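Local atomic coordinates of endo-1,3-beta-glucanase, family GH16 (Zobellia galactanivorans, PDB entry 4BPZ), a protein that probably hydrolyses internal beta-1,3-glucosidic bonds of glucans such as algal laminarin, as a calcium-binding family 16 glycoside hydrolase. Residues G96-K107 and D244-Y255. The protein carries 1 engineered substitution. Residues are numbered along the deposited sequence; the frame is centred on the assembly and turned at random.
Sequences GKVEVRAKLPSK and DDIFEIDYVRIY. With CA (calcium ion), chain E.
Arg-101 and Tyr-251 meet at a beta bulge in the antiparallel pairing of strand 96-103 with the C-terminal strand 244-255, within the concanavalin-like beta-sandwich of family 16 glycoside hydrolases. Tyr-251 takes the less common chi1 of 54°, with CG between its backbone N and carbonyl carbon, and its ring is held from both sides: Arg-101 CB lies 3.7 Å from the ring centroid in a CH-pi contact, and the Arg-253 guanidinium covers the opposite face, its CZ 3.5 Å above the ring plane. With an alanine here, the aliphatic part of Arg-101 and the guanidinium of Arg-253 would probably face a gap, and the water on Glu-99 OE1 would lose its phenol partner. A second water joins Glu-99 OE1, Arg-253 NH1 and Tyr-255 OH, while Arg-253 NH2 forms a salt bridge with Glu-18.

At the bulge Arg-101 O accepts the N-H of Asp-250 rather than that of Tyr-251. On the other face of the pair, which carries Val-98, Ala-102 and Val-252, Val-100 CG1 packs against Ile-249 CG2 at 3.8 Å, and Phe-247 CE1 lies 3.5 Å from Leu-104 CD2, facing strands 110-118 and 222-230. Beyond the end of strand 96-103, Lys-107 N donates a hydrogen bond to Asp-245 OD2, nearly along its C-O axis.

Asp-250 binds calcium through O and OD1, with Glu-18, Glu-20 and Gly-62 completing the protein ligands; its OD2 takes a salt-bridging hydrogen bond from Arg-101 NH1 at 2.8 Å, met from 45° out of the carboxylate plane.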
# COMPACT_ATOMS: atom_id res chain seq x y z
N GLY A 96 5.50 10.15 11.72
CA GLY A 96 4.57 9.44 12.57
C GLY A 96 4.89 7.98 12.60
O GLY A 96 5.84 7.46 12.01
N LYS A 97 4.03 7.27 13.30
CA LYS A 97 4.12 5.81 13.46
C LYS A 97 2.85 5.25 12.86
O LYS A 97 1.74 5.57 13.32
CB LYS A 97 4.25 5.45 14.92
CG LYS A 97 4.34 3.95 15.16
CD LYS A 97 4.67 3.60 16.61
CE LYS A 97 3.53 3.92 17.52
NZ LYS A 97 3.90 3.81 18.96
N VAL A 98 2.96 4.46 11.81
CA VAL A 98 1.84 3.80 11.16
C VAL A 98 1.84 2.35 11.52
O VAL A 98 2.87 1.68 11.40
CB VAL A 98 2.00 3.90 9.65
CG1 VAL A 98 0.82 3.20 8.93
CG2 VAL A 98 2.10 5.37 9.16
N GLU A 99 0.70 1.85 12.02
CA GLU A 99 0.58 0.42 12.40
C GLU A 99 -0.58 -0.17 11.65
O GLU A 99 -1.69 0.37 11.68
CB GLU A 99 0.30 0.27 13.90
CG GLU A 99 1.43 0.74 14.78
CD GLU A 99 1.07 0.78 16.23
OE1 GLU A 99 -0.11 0.55 16.58
OE2 GLU A 99 1.98 0.96 17.01
N VAL A 100 -0.37 -1.28 10.94
CA VAL A 100 -1.44 -1.96 10.21
C VAL A 100 -1.39 -3.42 10.61
O VAL A 100 -0.37 -4.11 10.36
CB VAL A 100 -1.29 -1.80 8.67
CG1 VAL A 100 -2.46 -2.47 7.99
CG2 VAL A 100 -1.25 -0.33 8.27
N ARG A 101 -2.46 -3.92 11.21
CA ARG A 101 -2.49 -5.34 11.62
C ARG A 101 -3.29 -6.10 10.55
O ARG A 101 -4.44 -5.71 10.23
CB ARG A 101 -3.20 -5.45 12.98
CG ARG A 101 -3.26 -6.89 13.48
CD ARG A 101 -3.70 -6.90 14.96
NE ARG A 101 -3.56 -8.25 15.50
CZ ARG A 101 -4.58 -9.05 15.80
NH1 ARG A 101 -5.84 -8.75 15.49
NH2 ARG A 101 -4.33 -10.25 16.29
N ALA A 102 -2.71 -7.13 9.94
CA ALA A 102 -3.30 -7.74 8.77
C ALA A 102 -2.90 -9.19 8.61
O ALA A 102 -1.90 -9.64 9.13
CB ALA A 102 -2.80 -6.98 7.49
N LYS A 103 -3.72 -9.88 7.80
CA LYS A 103 -3.48 -11.20 7.23
C LYS A 103 -3.35 -11.03 5.75
O LYS A 103 -4.16 -10.33 5.12
CB LYS A 103 -4.62 -12.17 7.54
CG LYS A 103 -4.60 -12.69 8.97
CD LYS A 103 -5.80 -13.61 9.22
CE LYS A 103 -5.87 -13.97 10.65
NZ LYS A 103 -6.99 -15.00 10.82
N LEU A 104 -2.32 -11.64 5.15
CA LEU A 104 -1.98 -11.44 3.74
C LEU A 104 -2.61 -12.50 2.84
O LEU A 104 -2.85 -13.64 3.32
CB LEU A 104 -0.44 -11.38 3.54
CG LEU A 104 0.26 -10.39 4.44
CD1 LEU A 104 1.73 -10.36 4.08
CD2 LEU A 104 -0.33 -9.01 4.42
N PRO A 105 -2.78 -12.25 1.55
CA PRO A 105 -3.25 -13.32 0.65
C PRO A 105 -2.25 -14.46 0.63
O PRO A 105 -1.02 -14.26 0.60
CB PRO A 105 -3.34 -12.59 -0.71
CG PRO A 105 -3.29 -11.14 -0.39
CD PRO A 105 -2.69 -10.92 0.94
N SER A 106 -2.76 -15.68 0.53
CA SER A 106 -1.87 -16.86 0.41
C SER A 106 -1.59 -17.29 -1.00
O SER A 106 -0.64 -18.07 -1.18
CB SER A 106 -2.56 -18.09 1.12
OG SER A 106 -3.76 -18.42 0.48
N LYS A 107 -2.38 -16.88 -1.99
CA LYS A 107 -2.32 -17.50 -3.27
C LYS A 107 -1.23 -16.93 -4.14
O LYS A 107 -0.89 -15.74 -4.15
CB LYS A 107 -3.65 -17.42 -4.01
CG LYS A 107 -4.72 -18.30 -3.30
CD LYS A 107 -6.07 -18.26 -3.97
CE LYS A 107 -7.07 -19.18 -3.24
NZ LYS A 107 -8.40 -19.11 -3.91
N ASP A 244 -10.16 -16.28 -6.34
CA ASP A 244 -10.14 -15.02 -5.60
C ASP A 244 -9.25 -15.18 -4.39
O ASP A 244 -8.90 -16.29 -3.98
CB ASP A 244 -11.55 -14.58 -5.26
CG ASP A 244 -12.35 -15.72 -4.64
OD1 ASP A 244 -12.05 -16.15 -3.56
OD2 ASP A 244 -13.30 -16.25 -5.39
N ASP A 245 -8.85 -14.06 -3.77
CA ASP A 245 -8.12 -14.10 -2.51
C ASP A 245 -8.29 -12.79 -1.79
O ASP A 245 -8.59 -11.75 -2.43
CB ASP A 245 -6.63 -14.39 -2.69
CG ASP A 245 -6.01 -15.10 -1.53
OD1 ASP A 245 -6.71 -15.46 -0.56
OD2 ASP A 245 -4.77 -15.30 -1.58
N ILE A 246 -8.06 -12.79 -0.49
CA ILE A 246 -8.29 -11.67 0.40
C ILE A 246 -7.04 -11.22 1.13
O ILE A 246 -6.25 -12.00 1.58
CB ILE A 246 -9.44 -12.01 1.41
CG1 ILE A 246 -10.80 -11.91 0.71
CG2 ILE A 246 -9.41 -11.15 2.67
CD1 ILE A 246 -11.98 -12.54 1.50
N PHE A 247 -6.96 -9.90 1.30
CA PHE A 247 -6.02 -9.18 2.20
C PHE A 247 -6.89 -8.60 3.31
O PHE A 247 -7.78 -7.80 3.00
CB PHE A 247 -5.39 -8.10 1.34
CG PHE A 247 -4.34 -7.21 1.96
CD1 PHE A 247 -3.75 -7.45 3.19
CD2 PHE A 247 -3.94 -6.08 1.25
CE1 PHE A 247 -2.80 -6.57 3.69
CE2 PHE A 247 -2.99 -5.22 1.74
CZ PHE A 247 -2.41 -5.49 2.94
N GLU A 248 -6.74 -9.07 4.52
CA GLU A 248 -7.62 -8.74 5.61
C GLU A 248 -6.89 -7.85 6.60
O GLU A 248 -5.85 -8.21 7.14
CB GLU A 248 -8.08 -10.02 6.30
CG GLU A 248 -9.11 -9.71 7.34
CD GLU A 248 -9.68 -10.91 8.07
OE1 GLU A 248 -9.05 -11.98 8.03
OE2 GLU A 248 -10.73 -10.78 8.70
N ILE A 249 -7.47 -6.68 6.85
CA ILE A 249 -6.83 -5.66 7.70
C ILE A 249 -7.71 -5.39 8.91
O ILE A 249 -8.86 -4.94 8.81
CB ILE A 249 -6.59 -4.37 6.83
CG1 ILE A 249 -5.58 -4.71 5.76
CG2 ILE A 249 -6.13 -3.26 7.74
CD1 ILE A 249 -5.53 -3.72 4.72
N ASP A 250 -7.19 -5.68 10.08
CA ASP A 250 -7.93 -5.45 11.35
C ASP A 250 -8.02 -3.97 11.68
O ASP A 250 -9.05 -3.47 12.12
CB ASP A 250 -7.22 -6.26 12.44
CG ASP A 250 -7.94 -6.20 13.76
OD1 ASP A 250 -9.17 -5.97 13.81
OD2 ASP A 250 -7.24 -6.40 14.79
N TYR A 251 -6.92 -3.22 11.49
CA TYR A 251 -6.96 -1.82 11.78
C TYR A 251 -5.77 -1.13 11.05
O TYR A 251 -4.77 -1.77 10.74
CB TYR A 251 -6.83 -1.50 13.30
CG TYR A 251 -5.67 -2.05 14.04
CD1 TYR A 251 -4.38 -1.54 13.88
CD2 TYR A 251 -5.85 -3.12 14.95
CE1 TYR A 251 -3.31 -1.99 14.63
CE2 TYR A 251 -4.78 -3.59 15.69
CZ TYR A 251 -3.52 -3.04 15.56
OH TYR A 251 -2.50 -3.57 16.27
N VAL A 252 -5.96 0.17 10.91
CA VAL A 252 -4.86 1.13 10.54
C VAL A 252 -4.83 2.15 11.65
O VAL A 252 -5.90 2.73 11.95
CB VAL A 252 -5.17 1.81 9.19
CG1 VAL A 252 -4.14 2.89 8.88
CG2 VAL A 252 -5.22 0.77 8.08
N ARG A 253 -3.67 2.41 12.22
CA ARG A 253 -3.53 3.46 13.24
C ARG A 253 -2.30 4.31 12.87
O ARG A 253 -1.26 3.76 12.53
CB ARG A 253 -3.34 2.87 14.63
CG ARG A 253 -4.54 2.05 15.14
CD ARG A 253 -4.20 1.28 16.36
NE ARG A 253 -5.36 0.48 16.76
CZ ARG A 253 -5.29 -0.54 17.61
NH1 ARG A 253 -4.19 -0.85 18.22
NH2 ARG A 253 -6.42 -1.23 17.81
N ILE A 254 -2.43 5.64 13.02
CA ILE A 254 -1.30 6.51 12.78
C ILE A 254 -1.18 7.43 14.01
O ILE A 254 -2.16 8.10 14.40
CB ILE A 254 -1.46 7.34 11.48
CG1 ILE A 254 -1.74 6.39 10.31
CG2 ILE A 254 -0.27 8.24 11.30
CD1 ILE A 254 -1.93 7.12 8.94
N TYR A 255 -0.00 7.46 14.59
CA TYR A 255 0.30 8.26 15.70
C TYR A 255 1.37 9.31 15.32
O TYR A 255 2.25 9.03 14.52
CB TYR A 255 0.88 7.42 16.85
CG TYR A 255 -0.02 6.35 17.37
CD1 TYR A 255 -0.04 5.10 16.78
CD2 TYR A 255 -0.84 6.59 18.47
CE1 TYR A 255 -0.87 4.07 17.25
CE2 TYR A 255 -1.67 5.57 18.97
CZ TYR A 255 -1.69 4.35 18.33
OH TYR A 255 -2.53 3.36 18.82
CA CA E . -10.77 -4.22 13.65
O HOH W 1 -1.74 0.80 18.65
O HOH W 2 -0.39 -2.13 16.65
O HOH W 3 -9.48 -13.38 10.30
O HOH W 4 -5.81 -14.20 3.69
O HOH W 5 -5.60 -16.64 1.50
O HOH W 6 -9.67 -3.22 15.53